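Local coordinates for integral membrane indolylacetylinositol arabinosyltransferase EmbC (Mycolicibacterium smegmatis, PDB 7BVE), which probably transfers arabinose units in the membrane, building the arabinan polymers of the mycobacterial cell wall, at residues A[231-241]-A[407-416]. Residues are numbered along the deposited sequence; the frame is centred on the assembly and turned at random.
Sequences LGALHVLDCAD and RLLPVAVAII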
ATOM      1  N   LEU A 231      18.998 -24.596 -40.896  1.00 16.49           N
ATOM      2  CA  LEU A 231      19.124 -23.153 -41.119  1.00 16.49           C
ATOM      3  C   LEU A 231      20.149 -22.812 -42.200  1.00 16.49           C
ATOM      4  O   LEU A 231      20.005 -21.787 -42.883  1.00 16.49           O
ATOM      5  CB  LEU A 231      19.447 -22.427 -39.820  1.00 16.49           C
ATOM      6  CG  LEU A 231      18.239 -21.888 -39.052  1.00 16.49           C
ATOM      7  CD1 LEU A 231      17.406 -22.978 -38.413  1.00 16.49           C
ATOM      8  CD2 LEU A 231      18.710 -20.902 -38.009  1.00 16.49           C
ATOM      9  N   GLY A 232      21.159 -23.659 -42.408  1.00 16.85           N
ATOM     10  CA  GLY A 232      22.039 -23.455 -43.553  1.00 16.85           C
ATOM     11  C   GLY A 232      21.326 -23.637 -44.883  1.00 16.85           C
ATOM     12  O   GLY A 232      21.526 -22.857 -45.824  1.00 16.85           O
ATOM     13  N   ALA A 233      20.460 -24.650 -44.968  1.00 17.06           N
ATOM     14  CA  ALA A 233      19.658 -24.839 -46.173  1.00 17.06           C
ATOM     15  C   ALA A 233      18.658 -23.704 -46.361  1.00 17.06           C
ATOM     16  O   ALA A 233      18.352 -23.320 -47.496  1.00 17.06           O
ATOM     17  CB  ALA A 233      18.937 -26.181 -46.114  1.00 17.06           C
ATOM     18  N   LEU A 234      18.159 -23.138 -45.259  1.00 17.66           N
ATOM     19  CA  LEU A 234      17.282 -21.974 -45.347  1.00 17.66           C
ATOM     20  C   LEU A 234      18.010 -20.759 -45.911  1.00 17.66           C
ATOM     21  O   LEU A 234      17.432 -19.984 -46.681  1.00 17.66           O
ATOM     22  CB  LEU A 234      16.704 -21.658 -43.972  1.00 17.66           C
ATOM     23  CG  LEU A 234      15.697 -20.522 -43.878  1.00 17.66           C
ATOM     24  CD1 LEU A 234      14.496 -20.846 -44.721  1.00 17.66           C
ATOM     25  CD2 LEU A 234      15.288 -20.305 -42.438  1.00 17.66           C
ATOM     26  N   HIS A 235      19.286 -20.581 -45.557  1.00 20.86           N
ATOM     27  CA  HIS A 235      20.057 -19.494 -46.164  1.00 20.86           C
ATOM     28  C   HIS A 235      20.306 -19.725 -47.649  1.00 20.86           C
ATOM     29  O   HIS A 235      20.283 -18.772 -48.442  1.00 20.86           O
ATOM     30  CB  HIS A 235      21.390 -19.305 -45.453  1.00 20.86           C
ATOM     31  CG  HIS A 235      22.218 -18.205 -46.038  1.00 20.86           C
ATOM     32  ND1 HIS A 235      23.153 -18.423 -47.026  1.00 20.86           N
ATOM     33  CD2 HIS A 235      22.216 -16.870 -45.812  1.00 20.86           C
ATOM     34  CE1 HIS A 235      23.710 -17.276 -47.363  1.00 20.86           C
ATOM     35  NE2 HIS A 235      23.160 -16.318 -46.641  1.00 20.86           N
ATOM     36  N   VAL A 236      20.572 -20.974 -48.039  1.00 21.29           N
ATOM     37  CA  VAL A 236      20.786 -21.268 -49.458  1.00 21.29           C
ATOM     38  C   VAL A 236      19.501 -21.038 -50.255  1.00 21.29           C
ATOM     39  O   VAL A 236      19.538 -20.599 -51.412  1.00 21.29           O
ATOM     40  CB  VAL A 236      21.341 -22.696 -49.622  1.00 21.29           C
ATOM     41  CG1 VAL A 236      21.525 -23.068 -51.074  1.00 21.29           C
ATOM     42  CG2 VAL A 236      22.675 -22.805 -48.929  1.00 21.29           C
ATOM     43  N   LEU A 237      18.342 -21.261 -49.632  1.00 23.12           N
ATOM     44  CA  LEU A 237      17.090 -20.900 -50.292  1.00 23.12           C
ATOM     45  C   LEU A 237      16.904 -19.388 -50.359  1.00 23.12           C
ATOM     46  O   LEU A 237      16.372 -18.871 -51.346  1.00 23.12           O
ATOM     47  CB  LEU A 237      15.895 -21.527 -49.582  1.00 23.12           C
ATOM     48  CG  LEU A 237      15.748 -23.038 -49.597  1.00 23.12           C
ATOM     49  CD1 LEU A 237      14.490 -23.401 -48.856  1.00 23.12           C
ATOM     50  CD2 LEU A 237      15.707 -23.543 -51.004  1.00 23.12           C
ATOM     51  N   ASP A 238      17.314 -18.663 -49.313  1.00 26.73           N
ATOM     52  CA  ASP A 238      17.106 -17.215 -49.309  1.00 26.73           C
ATOM     53  C   ASP A 238      18.010 -16.488 -50.292  1.00 26.73           C
ATOM     54  O   ASP A 238      17.664 -15.394 -50.743  1.00 26.73           O
ATOM     55  CB  ASP A 238      17.315 -16.629 -47.915  1.00 26.73           C
ATOM     56  CG  ASP A 238      16.151 -16.885 -46.996  1.00 26.73           C
ATOM     57  OD1 ASP A 238      15.020 -17.046 -47.499  1.00 26.73           O
ATOM     58  OD2 ASP A 238      16.363 -16.897 -45.768  1.00 26.73           O
ATOM     59  N   CYS A 239      19.160 -17.056 -50.634  1.00 33.61           N
ATOM     60  CA  CYS A 239      20.034 -16.381 -51.593  1.00 33.61           C
ATOM     61  C   CYS A 239      19.694 -16.699 -53.046  1.00 33.61           C
ATOM     62  O   CYS A 239      20.570 -16.569 -53.903  1.00 33.61           O
ATOM     63  CB  CYS A 239      21.501 -16.732 -51.332  1.00 33.61           C
ATOM     64  SG  CYS A 239      21.970 -18.442 -51.698  1.00 33.61           S
ATOM     65  N   ALA A 240      18.455 -17.109 -53.338  1.00 36.78           N
ATOM     66  CA  ALA A 240      18.077 -17.456 -54.703  1.00 36.78           C
ATOM     67  C   ALA A 240      18.045 -16.223 -55.595  1.00 36.78           C
ATOM     68  O   ALA A 240      18.545 -16.249 -56.724  1.00 36.78           O
ATOM     69  CB  ALA A 240      16.722 -18.162 -54.707  1.00 36.78           C
ATOM     70  N   ASP A 241      17.448 -15.136 -55.108  1.00 44.09           N
ATOM     71  CA  ASP A 241      17.542 -13.854 -55.795  1.00 44.09           C
ATOM     72  C   ASP A 241      18.983 -13.359 -55.778  1.00 44.09           C
ATOM     73  O   ASP A 241      19.649 -13.403 -54.742  1.00 44.09           O
ATOM     74  CB  ASP A 241      16.608 -12.842 -55.138  1.00 44.09           C
ATOM     75  CG  ASP A 241      16.738 -12.822 -53.634  1.00 44.09           C
ATOM     76  OD1 ASP A 241      17.389 -13.722 -53.078  1.00 44.09           O
ATOM     77  OD2 ASP A 241      16.201 -11.900 -52.996  1.00 44.09           O
ATOM     78  N   ARG A 407      13.868 -11.681 -46.446  1.00 17.02           N
ATOM     79  CA  ARG A 407      14.551 -12.947 -46.229  1.00 17.02           C
ATOM     80  C   ARG A 407      14.107 -13.529 -44.897  1.00 17.02           C
ATOM     81  O   ARG A 407      13.717 -12.795 -43.991  1.00 17.02           O
ATOM     82  CB  ARG A 407      16.067 -12.768 -46.257  1.00 17.02           C
ATOM     83  CG  ARG A 407      16.627 -12.548 -47.642  1.00 17.02           C
ATOM     84  CD  ARG A 407      18.105 -12.266 -47.629  1.00 17.02           C
ATOM     85  NE  ARG A 407      18.633 -12.231 -48.985  1.00 17.02           N
ATOM     86  CZ  ARG A 407      19.886 -11.929 -49.292  1.00 17.02           C
ATOM     87  NH1 ARG A 407      20.746 -11.614 -48.338  1.00 17.02           N
ATOM     88  NH2 ARG A 407      20.276 -11.936 -50.556  1.00 17.02           N
ATOM     89  N   LEU A 408      14.173 -14.854 -44.783  1.00 15.07           N
ATOM     90  CA  LEU A 408      13.616 -15.564 -43.636  1.00 15.07           C
ATOM     91  C   LEU A 408      14.638 -15.957 -42.583  1.00 15.07           C
ATOM     92  O   LEU A 408      14.250 -16.233 -41.441  1.00 15.07           O
ATOM     93  CB  LEU A 408      12.898 -16.830 -44.093  1.00 15.07           C
ATOM     94  CG  LEU A 408      11.566 -16.643 -44.788  1.00 15.07           C
ATOM     95  CD1 LEU A 408      11.114 -17.955 -45.327  1.00 15.07           C
ATOM     96  CD2 LEU A 408      10.591 -16.157 -43.767  1.00 15.07           C
ATOM     97  N   LEU A 409      15.919 -16.017 -42.940  1.00 15.07           N
ATOM     98  CA  LEU A 409      16.934 -16.401 -41.964  1.00 15.07           C
ATOM     99  C   LEU A 409      17.087 -15.429 -40.791  1.00 15.07           C
ATOM    100  O   LEU A 409      17.210 -15.923 -39.658  1.00 15.07           O
ATOM    101  CB  LEU A 409      18.274 -16.642 -42.672  1.00 15.07           C
ATOM    102  CG  LEU A 409      19.436 -17.082 -41.782  1.00 15.07           C
ATOM    103  CD1 LEU A 409      19.172 -18.431 -41.172  1.00 15.07           C
ATOM    104  CD2 LEU A 409      20.710 -17.108 -42.562  1.00 15.07           C
ATOM    105  N   PRO A 410      17.080 -14.090 -40.946  1.00 15.07           N
ATOM    106  CA  PRO A 410      17.060 -13.256 -39.735  1.00 15.07           C
ATOM    107  C   PRO A 410      15.783 -13.362 -38.920  1.00 15.07           C
ATOM    108  O   PRO A 410      15.826 -13.142 -37.706  1.00 15.07           O
ATOM    109  CB  PRO A 410      17.284 -11.841 -40.277  1.00 15.07           C
ATOM    110  CG  PRO A 410      16.962 -11.904 -41.668  1.00 15.07           C
ATOM    111  CD  PRO A 410      17.357 -13.241 -42.122  1.00 15.07           C
ATOM    112  N   VAL A 411      14.665 -13.760 -39.520  1.00 15.07           N
ATOM    113  CA  VAL A 411      13.462 -14.015 -38.735  1.00 15.07           C
ATOM    114  C   VAL A 411      13.624 -15.286 -37.899  1.00 15.07           C
ATOM    115  O   VAL A 411      13.211 -15.337 -36.731  1.00 15.07           O
ATOM    116  CB  VAL A 411      12.240 -14.081 -39.668  1.00 15.07           C
ATOM    117  CG1 VAL A 411      10.984 -14.393 -38.901  1.00 15.07           C
ATOM    118  CG2 VAL A 411      12.082 -12.772 -40.409  1.00 15.07           C
ATOM    119  N   ALA A 412      14.274 -16.310 -38.459  1.00 15.07           N
ATOM    120  CA  ALA A 412      14.533 -17.524 -37.688  1.00 15.07           C
ATOM    121  C   ALA A 412      15.554 -17.277 -36.581  1.00 15.07           C
ATOM    122  O   ALA A 412      15.438 -17.827 -35.475  1.00 15.07           O
ATOM    123  CB  ALA A 412      15.005 -18.638 -38.614  1.00 15.07           C
ATOM    124  N   VAL A 413      16.553 -16.434 -36.856  1.00 15.07           N
ATOM    125  CA  VAL A 413      17.524 -16.047 -35.835  1.00 15.07           C
ATOM    126  C   VAL A 413      16.845 -15.253 -34.724  1.00 15.07           C
ATOM    127  O   VAL A 413      17.161 -15.420 -33.540  1.00 15.07           O
ATOM    128  CB  VAL A 413      18.685 -15.275 -36.490  1.00 15.07           C
ATOM    129  CG1 VAL A 413      19.589 -14.647 -35.468  1.00 15.07           C
ATOM    130  CG2 VAL A 413      19.503 -16.214 -37.331  1.00 15.07           C
ATOM    131  N   ALA A 414      15.862 -14.424 -35.080  1.00 15.07           N
ATOM    132  CA  ALA A 414      15.104 -13.692 -34.074  1.00 15.07           C
ATOM    133  C   ALA A 414      14.252 -14.616 -33.221  1.00 15.07           C
ATOM    134  O   ALA A 414      14.067 -14.363 -32.028  1.00 15.07           O
ATOM    135  CB  ALA A 414      14.229 -12.649 -34.746  1.00 15.07           C
ATOM    136  N   ILE A 415      13.727 -15.693 -33.811  1.00 15.07           N
ATOM    137  CA  ILE A 415      12.990 -16.691 -33.030  1.00 15.07           C
ATOM    138  C   ILE A 415      13.913 -17.395 -32.038  1.00 15.07           C
ATOM    139  O   ILE A 415      13.545 -17.610 -30.874  1.00 15.07           O
ATOM    140  CB  ILE A 415      12.282 -17.689 -33.967  1.00 15.07           C
ATOM    141  CG1 ILE A 415      11.161 -16.998 -34.729  1.00 15.07           C
ATOM    142  CG2 ILE A 415      11.696 -18.854 -33.213  1.00 15.07           C
ATOM    143  CD1 ILE A 415      10.571 -17.848 -35.801  1.00 15.07           C
ATOM    144  N   ILE A 416      15.137 -17.720 -32.468  1.00 15.07           N
ATOM    145  CA  ILE A 416      16.115 -18.349 -31.572  1.00 15.07           C
ATOM    146  C   ILE A 416      16.490 -17.417 -30.419  1.00 15.07           C
ATOM    147  O   ILE A 416      16.502 -17.827 -29.253  1.00 15.07           O
ATOM    148  CB  ILE A 416      17.359 -18.796 -32.361  1.00 15.07           C
ATOM    149  CG1 ILE A 416      17.009 -19.942 -33.296  1.00 15.07           C
ATOM    150  CG2 ILE A 416      18.480 -19.211 -31.438  1.00 15.07           C
ATOM    151  CD1 ILE A 416      18.119 -20.298 -34.232  1.00 15.07           C
TER
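D238, in the last turn of helix 214-238, turns its carboxylate onto the backbone at the start of helix 409-422, and the two helices run roughly antiparallel (151° between the segment axes) within the GT-C-type membrane domain of this arabinosyltransferase. It is a worked example of how a buried acid from one helix of the membrane domain can serve the amides at the beginning of another. D238 OD2 accepts two hydrogen bonds, from L409 N (3.0 Å), nearly in line with the C-O bond, and from L408 N (3.2 Å), above the carboxylate plane; both donors lie on the same face. Backbone amides are neutral donors, but at a helix start they would probably stabilise a negative charge. With CG beside its own backbone N (chi1 -77°), D238 is set to face them.

Further along, the tight side is apolar. L234 CD2 rests on A412 CB at 4.2 Å, while L231 and I416 reach toward each other tip to tip, CD2 to CD1 at 3.9 Å. A465 of helix 456-467 touches both L231 and I416. Past D238, toward D241, the contact is looser. The extended arm of R407 passes D238, yet R407 NH2 stays 4.2 Å from D241 OD1, beyond a salt bridge.

The bound phosphopantetheine touches H235, beside L409; the H245 ring meets that imidazole almost parallel. L409 fits between L231 and H235, its CD1 against L231 CD2 and its CD2 at the edge of the H235 ring, near the ring plane, 3.6 Å from H235 CD2.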